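N(G),N(G)-dimethylarginine dimethylaminohydrolase (Pseudomonas aeruginosa, PDB 1H70) hydrolyses the methylated arginines N(G),N(G)-dimethyl-L-arginine and N(G)-monomethyl-L-arginine, endogenous nitric oxide synthase inhibitors, to L-citrulline and dimethylamine or methylamine. Local coordinates at residues Ile7-Ala12 with Leu52-Glu57; Cys46-Thr51 with Ile207-Arg212; Ala76-Pro81 with Gly103-Ile108; Ser201-Cys206 with Ile214-Tyr219. The protein carries 1 engineered substitution. All coordinates share one frame; numbering follows the deposited sequence.

How the contacts relate
Contacts 1 and 2 share strand 49-53, and they meet directly where Ala-8 N lies 3.0 Å from Thr-51 O, probably a hydrogen bond. Contact 2 is joined in turn to contact 4 through the hairpin of strands 207-209 and 212-216, with Ile-207 O 2.9 Å from Ile-214 N. Contact 3 stands apart in a second beta-alpha-beta unit; its centre is about 29 Å from that of contact 4, on the opposite side of the chain's centre. Three of the four approach the citrulline site: the side chain of Asn-205 in contact 4 is about 5 Å from the ligand, that of Thr-79 in contact 3 about 10 Å and that of Pro-11 in contact 1 about 11 Å.

Contact 1 (Ile7-Ala12 with Leu52-Glu57); sequences IARTPA and LLPPDE
Arg-9 lies over Leu-53 and reaches Pro-54, just past the end of the neighbouring strand. Its CG stands anti to the backbone N (chi1 -177°), and a bend at chi3 turns the guanidinium back so that NH1 donates to Pro-54 O at 2.8 Å. That oxygen lies at the edge of the guanidinium, in its plane, while Leu-53 CB sits over one face, 3.7 Å from NH1. Bond and face contact together limit how the group can turn, and NH2 has a weak further bond to Ile-92 O. On the same face of the sheet Leu-53 slants across Ile-7, its CD1 touching CG2.

On the opposite face Leu-52 CD1 approaches Ala-8 CB and comes within 3.7 Å of Thr-10 OG1. Beyond the strands Thr-10 lies alongside the Pro-55 ring, both pointing the same way, with CB 3.7 Å from Pro-55 CD. A water accepts from Asp-56 N and donates to Thr-10 O, bridging the two segments as they leave the sheet. Further out, Ala-12 CB rests on the carboxylate of Glu-57, whose OE2 takes the backbone N-H of Arg-13.

Two backbone bonds hold the pair in register, Leu-53 N to Ala-8 O at 2.8 Å and Thr-10 N to Leu-53 O at 3.0 Å. They join the parallel strands of a beta-alpha-beta crossover, strand 5-9, helix 29-43 and strand 49-53.

Contact 2 (Cys46-Thr51 with Ile207-Arg212); sequences CDVDIT and IWVNER
With chi1 at -61°, Asp-47 turns its carboxylate toward Arg-212, whose own chain bends at chi2 (-85°) to bring the guanidinium over Cys-46. The resulting salt bridge, Arg-212 NH1 to Asp-47 OD2 at 2.9 Å, is far from coplanar: the carboxylate and guanidinium planes stand 89° apart, and NH1 meets OD2 from above the carboxylate plane. Cys-46 CA packs under one face of the guanidinium, while Cys-46 SG lies only 3.3 Å from Arg-212 CG. The other terminal nitrogen, NH2, donates to Asn-210 O at 2.9 Å within the guanidinium plane, tying the arginine back to its own turn.

That turn is a type I' beta turn from Val-209 to Arg-212, closing the hairpin of strands 207-209 and 212-216. Asn-210, at its first corner, projects its amide at the loop that leads into strand 49-53: ND2 donates to Cys-46 O at 3.1 Å, nearly in line with the carbonyl, and OD1 accepts from Phe-3 N, so both ends of the amide are engaged. Beside it, Val-209 CG1 fits between Cys-46 CB, at 3.7 Å, and Val-48 CG1, at 4.0 Å. The two valines cross at about a right angle, and both also touch Ile-6 of strand 5-9.

Contact 3 (Ala76-Pro81 with Gly103-Ile108); sequences AIITRP and GKVERI
Ala-76, Ile-77 and Ile-78 pair in parallel with Val-105, Glu-106 and Arg-107, the strand axes crossing at -34° with a closest approach of 4.4 Å. Four backbone bonds stitch them together, running from Ala-76 N to Lys-104 O at 3.0 Å as far as Ile-108 N to Ile-78 O, also at 3.0 Å.

The side chains alternate between the two faces. Ile-78 slants across Val-105 on one of them, CG1 to CG1 at 3.8 Å; a chi1 of 176° swings CG1 of Val-105 to the isoleucine side. On the other face Ile-77 passes obliquely over the base of Glu-106, and its CG2 meets Ile-108 CD1 at 4.0 Å. The glutamate bends away from there, and its OE2 forms a salt bridge with Lys-148 and accepts a hydrogen bond from His-149.

Past the last bridge Ile-108 has the largest share of any residue, spreading its branches over the other segment: CG1 is 3.8 Å from Thr-79 CA, and CG2 is 3.9 Å from Arg-80 CB. One water donates to both Thr-79 O, at 2.7 Å, and Ile-108 O, spanning the segments where they part. Thr-79 OG1 is hydrogen-bonded to Asp-67 O, in a residue of the citrulline pocket.

Helix 89-100 makes the beta-alpha-beta crossover between the two strands and covers the face of Ala-76, Ile-78 and Val-105. Helix 136-148 packs against Ile-77 and Glu-106 on the other face, and strand 69-71 runs antiparallel along the far side of strand 76-78.

Contact 4 (Ser201-Cys206 with Ile214-Tyr219); sequences SYAANC and IMPAGY
Ala-203 and Pro-216 form the close-fitted middle of this contact, wedged between two tyrosines and a cysteine. The methyl of Ala-203 lies 3.6 Å from Tyr-219 CB and also touches the start of that ring, while the Pro-216 ring leans on Ala-203 CA through CG. On the inner side Cys-206 SG presses against Met-215 CB at 3.4 Å and reaches Pro-216 CD at 4.1 Å. Helix 220-227 closes over this part, with Thr-222 touching both Ala-203 and Met-215 and Ile-226 touching Cys-206.

No hydrogen bond crosses between the segments, so the contact rests on van der Waals fit, mostly of side chains. It sets the 3-10 segment that runs to Ala-204 against the end of strand 212-216, just before Tyr-219 takes the N-cap position of helix 220-227. The same segment leads through Asn-205, whose side chain is about 5 Å from the bound citrulline and about 4 Å from the engineered Ser-250 at the probable nucleophile position, into strand 207-209.

Toward the partly exposed side the fit is less regular: the two tyrosine rings touch, but obliquely, neither stacked nor edge-to-face. Their centroids are 5.8 Å apart and the planes are inclined at 48°, with Tyr-219 OH 3.4 Å from Tyr-202 CD2. A chi1 near 180° (-178°) carries the Tyr-202 ring out over Pro-216, with Tyr-202 CE2 3.6 Å from Pro-216 CB. The hydroxyl of Tyr-202 runs on past the proline to hydrogen-bond Gly-246 O and Thr-238 OG1, and Arg-242 of helix 239-242 touches both tyrosines.

Contact 1 (Ile7-Ala12 with Leu52-Glu57)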
loop_
_atom_site.group_PDB
_atom_site.type_symbol
_atom_site.label_atom_id
_atom_site.label_comp_id
_atom_site.label_asym_id
_atom_site.label_seq_id
_atom_site.Cartn_x
_atom_site.Cartn_y
_atom_site.Cartn_z
ATOM N N ILE A 7 8.880 -4.050 5.623
ATOM C CA ILE A 7 8.463 -3.877 7.020
ATOM C C ILE A 7 6.987 -4.293 7.068
ATOM O O ILE A 7 6.203 -3.952 6.166
ATOM C CB ILE A 7 8.592 -2.432 7.532
ATOM C CG1 ILE A 7 10.053 -1.984 7.505
ATOM C CG2 ILE A 7 7.997 -2.287 8.926
ATOM C CD1 ILE A 7 10.217 -0.479 7.561
ATOM N N ALA A 8 6.590 -4.996 8.123
ATOM C CA ALA A 8 5.191 -5.436 8.298
ATOM C C ALA A 8 4.891 -5.427 9.788
ATOM O O ALA A 8 5.825 -5.285 10.605
ATOM C CB ALA A 8 4.982 -6.850 7.752
ATOM N N ARG A 9 3.632 -5.605 10.170
ATOM C CA ARG A 9 3.320 -5.638 11.615
ATOM C C ARG A 9 2.229 -6.659 11.866
ATOM O O ARG A 9 1.211 -6.659 11.191
ATOM C CB ARG A 9 2.870 -4.273 12.091
ATOM C CG ARG A 9 2.593 -4.173 13.631
ATOM C CD ARG A 9 1.903 -2.888 14.039
ATOM N NE ARG A 9 2.749 -1.705 13.925
ATOM C CZ ARG A 9 3.730 -1.379 14.753
ATOM N NH1 ARG A 9 4.028 -2.152 15.797
ATOM N NH2 ARG A 9 4.421 -0.256 14.533
ATOM N N THR A 10 2.437 -7.521 12.845
ATOM C CA THR A 10 1.458 -8.531 13.220
ATOM C C THR A 10 0.131 -7.881 13.521
ATOM O O THR A 10 0.109 -6.864 14.176
ATOM C CB THR A 10 2.001 -9.219 14.500
ATOM O OG1 THR A 10 3.309 -9.736 14.195
ATOM C CG2 THR A 10 1.129 -10.412 14.936
ATOM N N PRO A 11 -0.986 -8.468 13.079
ATOM C CA PRO A 11 -2.309 -7.893 13.371
ATOM C C PRO A 11 -2.659 -8.025 14.861
ATOM O O PRO A 11 -2.222 -8.989 15.516
ATOM C CB PRO A 11 -3.247 -8.726 12.485
ATOM C CG PRO A 11 -2.549 -10.025 12.334
ATOM C CD PRO A 11 -1.060 -9.709 12.281
ATOM N N ALA A 12 -3.384 -7.051 15.396
ATOM C CA ALA A 12 -3.788 -7.055 16.801
ATOM C C ALA A 12 -5.125 -7.756 16.944
ATOM O O ALA A 12 -5.851 -7.938 15.957
ATOM C CB ALA A 12 -3.920 -5.639 17.305
ATOM N N LEU A 52 9.511 -7.540 11.060
ATOM C CA LEU A 52 8.159 -7.804 11.477
ATOM C C LEU A 52 7.928 -7.244 12.861
ATOM O O LEU A 52 8.493 -7.739 13.816
ATOM C CB LEU A 52 7.939 -9.324 11.437
ATOM C CG LEU A 52 6.607 -9.916 11.895
ATOM C CD1 LEU A 52 5.415 -9.251 11.193
ATOM C CD2 LEU A 52 6.612 -11.439 11.645
ATOM N N LEU A 53 7.113 -6.192 12.931
ATOM C CA LEU A 53 6.862 -5.516 14.225
ATOM C C LEU A 53 5.739 -6.166 14.989
ATOM O O LEU A 53 4.888 -6.808 14.397
ATOM C CB LEU A 53 6.565 -4.031 13.963
ATOM C CG LEU A 53 7.666 -3.402 13.065
ATOM C CD1 LEU A 53 7.264 -1.989 12.699
ATOM C CD2 LEU A 53 8.989 -3.389 13.850
ATOM N N PRO A 54 5.744 -5.991 16.317
ATOM C CA PRO A 54 4.721 -6.593 17.194
ATOM C C PRO A 54 3.365 -5.888 17.085
ATOM O O PRO A 54 3.235 -4.712 16.704
ATOM C CB PRO A 54 5.312 -6.417 18.603
ATOM C CG PRO A 54 6.220 -5.198 18.468
ATOM C CD PRO A 54 6.774 -5.244 17.056
ATOM N N PRO A 55 2.318 -6.605 17.467
ATOM C CA PRO A 55 0.971 -6.033 17.410
ATOM C C PRO A 55 0.800 -4.902 18.414
ATOM O O PRO A 55 1.492 -4.856 19.443
ATOM C CB PRO A 55 0.065 -7.215 17.765
ATOM C CG PRO A 55 0.937 -8.189 18.491
ATOM C CD PRO A 55 2.344 -7.997 17.978
ATOM N N ASP A 56 -0.122 -3.980 18.143
ATOM C CA ASP A 56 -0.386 -2.900 19.108
ATOM C C ASP A 56 -1.899 -2.841 19.213
ATOM O O ASP A 56 -2.562 -2.395 18.288
ATOM C CB ASP A 56 0.154 -1.563 18.648
ATOM C CG ASP A 56 0.142 -0.524 19.753
ATOM O OD1 ASP A 56 -0.802 -0.511 20.595
ATOM O OD2 ASP A 56 1.092 0.277 19.865
ATOM N N GLU A 57 -2.439 -3.290 20.340
ATOM C CA GLU A 57 -3.884 -3.317 20.535
ATOM C C GLU A 57 -4.584 -1.966 20.488
ATOM O O GLU A 57 -5.792 -1.886 20.201
ATOM C CB GLU A 57 -4.213 -4.024 21.872
ATOM C CG GLU A 57 -3.798 -5.480 21.887
ATOM C CD GLU A 57 -4.540 -6.281 20.831
ATOM O OE1 GLU A 57 -5.680 -5.882 20.487
ATOM O OE2 GLU A 57 -4.001 -7.293 20.335
HETATM O O HOH W 1 -1.196 -4.459 15.254
#

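Contact 2 (Cys46-Thr51 with Ile207-Arg212)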
loop_
_atom_site.group_PDB
_atom_site.type_symbol
_atom_site.label_atom_id
_atom_site.label_comp_id
_atom_site.label_asym_id
_atom_site.label_seq_id
_atom_site.Cartn_x
_atom_site.Cartn_y
_atom_site.Cartn_z
ATOM N N CYS A 46 10.963 -13.802 -1.663
ATOM C CA CYS A 46 11.218 -12.713 -2.608
ATOM C C CYS A 46 12.586 -12.035 -2.493
ATOM O O CYS A 46 12.746 -10.932 -2.938
ATOM C CB CYS A 46 10.105 -11.657 -2.505
ATOM S SG CYS A 46 8.451 -12.291 -2.873
ATOM N N ASP A 47 13.566 -12.680 -1.880
ATOM C CA ASP A 47 14.910 -12.126 -1.773
ATOM C C ASP A 47 14.979 -10.756 -1.100
ATOM O O ASP A 47 15.727 -9.870 -1.509
ATOM C CB ASP A 47 15.594 -12.143 -3.136
ATOM C CG ASP A 47 15.713 -13.559 -3.639
ATOM O OD1 ASP A 47 15.625 -14.494 -2.799
ATOM O OD2 ASP A 47 15.828 -13.790 -4.844
ATOM N N VAL A 48 14.233 -10.614 -0.007
ATOM C CA VAL A 48 14.276 -9.378 0.773
ATOM C C VAL A 48 14.436 -9.762 2.238
ATOM O O VAL A 48 14.147 -10.918 2.592
ATOM C CB VAL A 48 12.949 -8.598 0.652
ATOM C CG1 VAL A 48 12.780 -8.020 -0.741
ATOM C CG2 VAL A 48 11.731 -9.508 0.963
ATOM N N ASP A 49 14.945 -8.881 3.100
ATOM C CA ASP A 49 14.854 -9.257 4.518
ATOM C C ASP A 49 13.597 -8.593 5.029
ATOM O O ASP A 49 13.119 -7.620 4.433
ATOM C CB ASP A 49 16.092 -9.041 5.384
ATOM C CG ASP A 49 16.709 -7.744 5.154
ATOM O OD1 ASP A 49 15.898 -6.797 5.248
ATOM O OD2 ASP A 49 17.958 -7.614 4.942
ATOM N N ILE A 50 13.038 -9.136 6.107
ATOM C CA ILE A 50 11.750 -8.725 6.595
ATOM C C ILE A 50 11.886 -8.233 8.019
ATOM O O ILE A 50 12.561 -8.896 8.795
ATOM C CB ILE A 50 10.810 -9.966 6.573
ATOM C CG1 ILE A 50 10.565 -10.408 5.125
ATOM C CG2 ILE A 50 9.523 -9.723 7.352
ATOM C CD1 ILE A 50 10.229 -11.886 4.941
ATOM N N THR A 51 11.306 -7.071 8.320
ATOM C CA THR A 51 11.265 -6.567 9.686
ATOM C C THR A 51 9.812 -6.674 10.102
ATOM O O THR A 51 8.979 -5.975 9.554
ATOM C CB THR A 51 11.756 -5.113 9.746
ATOM O OG1 THR A 51 13.129 -5.105 9.344
ATOM C CG2 THR A 51 11.667 -4.572 11.185
ATOM N N ILE A 207 1.133 -6.482 -5.345
ATOM C CA ILE A 207 2.482 -5.916 -5.192
ATOM C C ILE A 207 3.575 -6.624 -5.965
ATOM O O ILE A 207 3.731 -7.833 -5.914
ATOM C CB ILE A 207 2.937 -5.845 -3.710
ATOM C CG1 ILE A 207 2.792 -7.205 -3.024
ATOM C CG2 ILE A 207 2.179 -4.742 -2.975
ATOM C CD1 ILE A 207 3.273 -7.190 -1.546
ATOM N N TRP A 208 4.359 -5.828 -6.689
ATOM C CA TRP A 208 5.530 -6.328 -7.367
ATOM C C TRP A 208 6.624 -6.302 -6.304
ATOM O O TRP A 208 6.766 -5.303 -5.584
ATOM C CB TRP A 208 5.934 -5.402 -8.516
ATOM C CG TRP A 208 7.230 -5.764 -9.192
ATOM C CD1 TRP A 208 7.355 -6.575 -10.295
ATOM C CD2 TRP A 208 8.539 -5.360 -8.827
ATOM N NE1 TRP A 208 8.683 -6.693 -10.631
ATOM C CE2 TRP A 208 9.434 -5.935 -9.758
ATOM C CE3 TRP A 208 9.062 -4.545 -7.813
ATOM C CZ2 TRP A 208 10.819 -5.751 -9.684
ATOM C CZ3 TRP A 208 10.441 -4.341 -7.750
ATOM C CH2 TRP A 208 11.306 -4.930 -8.685
ATOM N N VAL A 209 7.374 -7.393 -6.184
ATOM C CA VAL A 209 8.537 -7.446 -5.294
ATOM C C VAL A 209 9.602 -8.289 -6.012
ATOM O O VAL A 209 9.521 -9.523 -6.055
ATOM C CB VAL A 209 8.255 -8.147 -3.917
ATOM C CG1 VAL A 209 9.488 -8.014 -3.009
ATOM C CG2 VAL A 209 7.029 -7.580 -3.181
ATOM N N ASN A 210 10.588 -7.648 -6.615
ATOM C CA ASN A 210 11.687 -8.380 -7.226
ATOM C C ASN A 210 11.302 -9.455 -8.264
ATOM O O ASN A 210 11.823 -10.583 -8.283
ATOM C CB ASN A 210 12.558 -8.971 -6.106
ATOM C CG ASN A 210 13.230 -7.876 -5.267
ATOM O OD1 ASN A 210 13.210 -6.700 -5.640
ATOM N ND2 ASN A 210 13.839 -8.257 -4.135
ATOM N N GLU A 211 10.395 -9.081 -9.135
ATOM C CA GLU A 211 9.900 -9.930 -10.231
ATOM C C GLU A 211 8.865 -10.974 -9.823
ATOM O O GLU A 211 8.371 -11.720 -10.666
ATOM C CB GLU A 211 11.009 -10.498 -11.117
ATOM C CG GLU A 211 11.953 -9.487 -11.775
ATOM C CD GLU A 211 11.348 -8.272 -12.489
ATOM O OE1 GLU A 211 10.140 -8.207 -12.807
ATOM O OE2 GLU A 211 12.158 -7.330 -12.723
ATOM N N ARG A 212 8.532 -11.030 -8.532
ATOM C CA ARG A 212 7.433 -11.840 -8.026
ATOM C C ARG A 212 6.263 -10.865 -7.937
ATOM O O ARG A 212 6.497 -9.648 -7.779
ATOM C CB ARG A 212 7.668 -12.366 -6.602
ATOM C CG ARG A 212 9.142 -12.431 -6.142
ATOM C CD ARG A 212 9.806 -13.656 -6.555
ATOM N NE ARG A 212 11.064 -14.156 -5.998
ATOM C CZ ARG A 212 12.360 -13.851 -6.085
ATOM N NH1 ARG A 212 13.186 -14.691 -5.464
ATOM N NH2 ARG A 212 12.876 -12.755 -6.671
#

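Contact 3 (Ala76-Pro81 with Gly103-Ile108)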
loop_
_atom_site.group_PDB
_atom_site.type_symbol
_atom_site.label_atom_id
_atom_site.label_comp_id
_atom_site.label_asym_id
_atom_site.label_seq_id
_atom_site.Cartn_x
_atom_site.Cartn_y
_atom_site.Cartn_z
ATOM N N ALA A 76 12.718 8.708 3.870
ATOM C CA ALA A 76 11.437 8.200 4.347
ATOM C C ALA A 76 10.668 9.425 4.858
ATOM O O ALA A 76 11.243 10.322 5.485
ATOM C CB ALA A 76 11.568 7.181 5.454
ATOM N N ILE A 77 9.378 9.443 4.571
ATOM C CA ILE A 77 8.515 10.533 4.997
ATOM C C ILE A 77 7.414 9.941 5.854
ATOM O O ILE A 77 6.601 9.158 5.353
ATOM C CB ILE A 77 7.850 11.221 3.773
ATOM C CG1 ILE A 77 8.877 11.653 2.726
ATOM C CG2 ILE A 77 7.064 12.453 4.204
ATOM C CD1 ILE A 77 9.029 10.666 1.537
ATOM N N ILE A 78 7.395 10.306 7.131
ATOM C CA ILE A 78 6.341 9.874 8.024
ATOM C C ILE A 78 5.129 10.692 7.629
ATOM O O ILE A 78 5.230 11.908 7.473
ATOM C CB ILE A 78 6.716 10.175 9.480
ATOM C CG1 ILE A 78 8.019 9.487 9.852
ATOM C CG2 ILE A 78 5.617 9.744 10.454
ATOM C CD1 ILE A 78 8.003 7.996 9.741
ATOM N N THR A 79 3.998 10.026 7.453
ATOM C CA THR A 79 2.811 10.725 6.993
ATOM C C THR A 79 2.009 11.306 8.156
ATOM O O THR A 79 2.537 11.531 9.256
ATOM C CB THR A 79 1.958 9.782 6.125
ATOM O OG1 THR A 79 1.477 8.689 6.922
ATOM C CG2 THR A 79 2.791 9.171 4.971
ATOM N N ARG A 80 0.738 11.611 7.904
ATOM C CA ARG A 80 -0.154 12.169 8.908
ATOM C C ARG A 80 -1.571 11.710 8.553
ATOM O O ARG A 80 -2.324 12.393 7.857
ATOM C CB ARG A 80 -0.049 13.698 8.910
ATOM C CG ARG A 80 -0.753 14.354 10.101
ATOM C CD ARG A 80 -0.185 15.757 10.419
ATOM N NE ARG A 80 -0.919 16.368 11.521
ATOM C CZ ARG A 80 -2.081 17.008 11.399
ATOM N NH1 ARG A 80 -2.645 17.164 10.204
ATOM N NH2 ARG A 80 -2.668 17.528 12.479
ATOM N N PRO A 81 -1.910 10.504 8.987
ATOM C CA PRO A 81 -3.197 9.898 8.637
ATOM C C PRO A 81 -4.404 10.783 8.852
ATOM O O PRO A 81 -4.520 11.508 9.847
ATOM C CB PRO A 81 -3.249 8.629 9.470
ATOM C CG PRO A 81 -1.787 8.242 9.625
ATOM C CD PRO A 81 -1.063 9.588 9.772
ATOM N N GLY A 103 19.319 10.102 9.509
ATOM C CA GLY A 103 19.465 11.456 9.008
ATOM C C GLY A 103 18.693 11.677 7.722
ATOM O O GLY A 103 19.013 12.591 6.941
ATOM N N LYS A 104 17.661 10.862 7.474
ATOM C CA LYS A 104 16.890 11.006 6.242
ATOM C C LYS A 104 15.390 10.801 6.441
ATOM O O LYS A 104 14.719 10.250 5.559
ATOM C CB LYS A 104 17.378 10.032 5.178
ATOM C CG LYS A 104 18.710 10.390 4.523
ATOM C CD LYS A 104 19.044 9.345 3.476
ATOM C CE LYS A 104 20.365 9.677 2.783
ATOM N NZ LYS A 104 20.959 8.487 2.121
ATOM N N VAL A 105 14.881 11.226 7.586
ATOM C CA VAL A 105 13.455 11.075 7.888
ATOM C C VAL A 105 12.772 12.433 7.860
ATOM O O VAL A 105 13.132 13.331 8.631
ATOM C CB VAL A 105 13.216 10.433 9.271
ATOM C CG1 VAL A 105 11.723 10.377 9.589
ATOM C CG2 VAL A 105 13.786 9.035 9.278
ATOM N N GLU A 106 11.773 12.565 6.997
ATOM C CA GLU A 106 11.016 13.799 6.825
ATOM C C GLU A 106 9.612 13.535 7.364
ATOM O O GLU A 106 9.276 12.380 7.639
ATOM C CB GLU A 106 10.926 14.145 5.344
ATOM C CG GLU A 106 12.242 14.270 4.595
ATOM C CD GLU A 106 12.894 15.645 4.679
ATOM O OE1 GLU A 106 12.346 16.547 5.342
ATOM O OE2 GLU A 106 13.981 15.825 4.058
ATOM N N ARG A 107 8.792 14.574 7.539
ATOM C CA ARG A 107 7.456 14.337 8.075
ATOM C C ARG A 107 6.433 15.326 7.527
ATOM O O ARG A 107 6.774 16.467 7.246
ATOM C CB ARG A 107 7.454 14.395 9.604
ATOM C CG ARG A 107 8.132 15.591 10.186
ATOM C CD ARG A 107 7.865 15.832 11.660
ATOM N NE ARG A 107 8.309 14.917 12.718
ATOM C CZ ARG A 107 9.100 13.832 12.716
ATOM N NH1 ARG A 107 9.654 13.336 11.635
ATOM N NH2 ARG A 107 9.330 13.216 13.875
ATOM N N ILE A 108 5.194 14.869 7.394
ATOM C CA ILE A 108 4.089 15.732 6.991
ATOM C C ILE A 108 3.599 16.411 8.264
ATOM O O ILE A 108 3.601 15.773 9.320
ATOM C CB ILE A 108 2.945 14.895 6.416
ATOM C CG1 ILE A 108 3.427 14.072 5.234
ATOM C CG2 ILE A 108 1.698 15.782 6.076
ATOM C CD1 ILE A 108 3.833 14.871 4.000
HETATM O O HOH W 2 3.900 13.348 10.641
#

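Contact 4 (Ser201-Cys206 with Ile214-Tyr219)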
loop_
_atom_site.group_PDB
_atom_site.type_symbol
_atom_site.label_atom_id
_atom_site.label_comp_id
_atom_site.label_asym_id
_atom_site.label_seq_id
_atom_site.Cartn_x
_atom_site.Cartn_y
_atom_site.Cartn_z
ATOM N N SER A 201 -12.506 -6.731 -9.026
ATOM C CA SER A 201 -11.987 -5.404 -8.671
ATOM C C SER A 201 -10.985 -5.383 -7.521
ATOM O O SER A 201 -10.022 -4.618 -7.564
ATOM C CB SER A 201 -13.146 -4.455 -8.329
ATOM O OG SER A 201 -13.826 -4.914 -7.162
ATOM N N TYR A 202 -11.223 -6.173 -6.468
ATOM C CA TYR A 202 -10.314 -6.220 -5.316
ATOM C C TYR A 202 -8.895 -6.515 -5.766
ATOM O O TYR A 202 -7.947 -5.956 -5.224
ATOM C CB TYR A 202 -10.747 -7.302 -4.321
ATOM C CG TYR A 202 -9.929 -7.442 -3.044
ATOM C CD1 TYR A 202 -9.869 -6.412 -2.101
ATOM C CD2 TYR A 202 -9.244 -8.617 -2.770
ATOM C CE1 TYR A 202 -9.134 -6.566 -0.915
ATOM C CE2 TYR A 202 -8.515 -8.774 -1.611
ATOM C CZ TYR A 202 -8.470 -7.755 -0.676
ATOM O OH TYR A 202 -7.740 -7.915 0.482
ATOM N N ALA A 203 -8.744 -7.377 -6.774
ATOM C CA ALA A 203 -7.414 -7.749 -7.266
ATOM C C ALA A 203 -6.628 -6.678 -8.010
ATOM O O ALA A 203 -5.568 -6.956 -8.539
ATOM C CB ALA A 203 -7.467 -9.051 -8.077
ATOM N N ALA A 204 -7.117 -5.443 -8.053
ATOM C CA ALA A 204 -6.330 -4.360 -8.651
ATOM C C ALA A 204 -5.218 -4.003 -7.672
ATOM O O ALA A 204 -4.247 -3.327 -8.033
ATOM C CB ALA A 204 -7.163 -3.130 -8.914
ATOM N N ASN A 205 -5.400 -4.414 -6.409
ATOM C CA ASN A 205 -4.356 -4.141 -5.410
ATOM C C ASN A 205 -3.452 -5.380 -5.342
ATOM O O ASN A 205 -3.889 -6.438 -4.869
ATOM C CB ASN A 205 -5.013 -3.823 -4.067
ATOM C CG ASN A 205 -4.029 -3.373 -2.994
ATOM O OD1 ASN A 205 -4.164 -2.281 -2.425
ATOM N ND2 ASN A 205 -3.084 -4.203 -2.674
ATOM N N CYS A 206 -2.240 -5.277 -5.911
ATOM C CA CYS A 206 -1.236 -6.337 -5.938
ATOM C C CYS A 206 0.122 -5.685 -5.706
ATOM O O CYS A 206 0.239 -4.478 -5.826
ATOM C CB CYS A 206 -1.167 -7.067 -7.289
ATOM S SG CYS A 206 -2.656 -7.984 -7.726
ATOM N N ILE A 214 2.784 -10.547 -5.715
ATOM C CA ILE A 214 1.950 -11.147 -4.672
ATOM C C ILE A 214 0.539 -10.595 -4.828
ATOM O O ILE A 214 0.362 -9.367 -4.906
ATOM C CB ILE A 214 2.524 -10.882 -3.272
ATOM C CG1 ILE A 214 3.868 -11.631 -3.117
ATOM C CG2 ILE A 214 1.547 -11.360 -2.200
ATOM C CD1 ILE A 214 4.652 -11.277 -1.859
ATOM N N MET A 215 -0.461 -11.464 -4.920
ATOM C CA MET A 215 -1.822 -10.991 -5.160
ATOM C C MET A 215 -2.787 -11.799 -4.300
ATOM O O MET A 215 -2.425 -12.897 -3.835
ATOM C CB MET A 215 -2.188 -11.190 -6.651
ATOM C CG MET A 215 -2.359 -12.666 -6.976
ATOM S SD MET A 215 -2.892 -12.996 -8.698
ATOM C CE MET A 215 -4.435 -12.162 -8.685
ATOM N N PRO A 216 -3.995 -11.278 -4.092
ATOM C CA PRO A 216 -5.026 -12.001 -3.331
ATOM C C PRO A 216 -5.442 -13.275 -4.074
ATOM O O PRO A 216 -5.513 -13.313 -5.327
ATOM C CB PRO A 216 -6.199 -11.020 -3.285
ATOM C CG PRO A 216 -5.979 -10.074 -4.420
ATOM C CD PRO A 216 -4.481 -9.972 -4.574
ATOM N N ALA A 217 -5.700 -14.327 -3.306
ATOM C CA ALA A 217 -6.127 -15.598 -3.896
ATOM C C ALA A 217 -7.620 -15.511 -4.234
ATOM O O ALA A 217 -8.355 -14.816 -3.533
ATOM C CB ALA A 217 -5.887 -16.726 -2.929
ATOM N N GLY A 218 -8.043 -16.193 -5.301
ATOM C CA GLY A 218 -9.442 -16.181 -5.704
ATOM C C GLY A 218 -9.823 -15.250 -6.845
ATOM O O GLY A 218 -11.010 -14.966 -7.051
ATOM N N TYR A 219 -8.844 -14.777 -7.612
ATOM C CA TYR A 219 -9.070 -13.842 -8.722
ATOM C C TYR A 219 -8.326 -14.399 -9.935
ATOM O O TYR A 219 -7.272 -13.933 -10.333
ATOM C CB TYR A 219 -8.637 -12.423 -8.293
ATOM C CG TYR A 219 -9.414 -11.972 -7.051
ATOM C CD1 TYR A 219 -8.862 -12.070 -5.778
ATOM C CD2 TYR A 219 -10.727 -11.505 -7.155
ATOM C CE1 TYR A 219 -9.597 -11.685 -4.654
ATOM C CE2 TYR A 219 -11.449 -11.123 -6.044
ATOM C CZ TYR A 219 -10.882 -11.208 -4.790
ATOM O OH TYR A 219 -11.631 -10.822 -3.693
#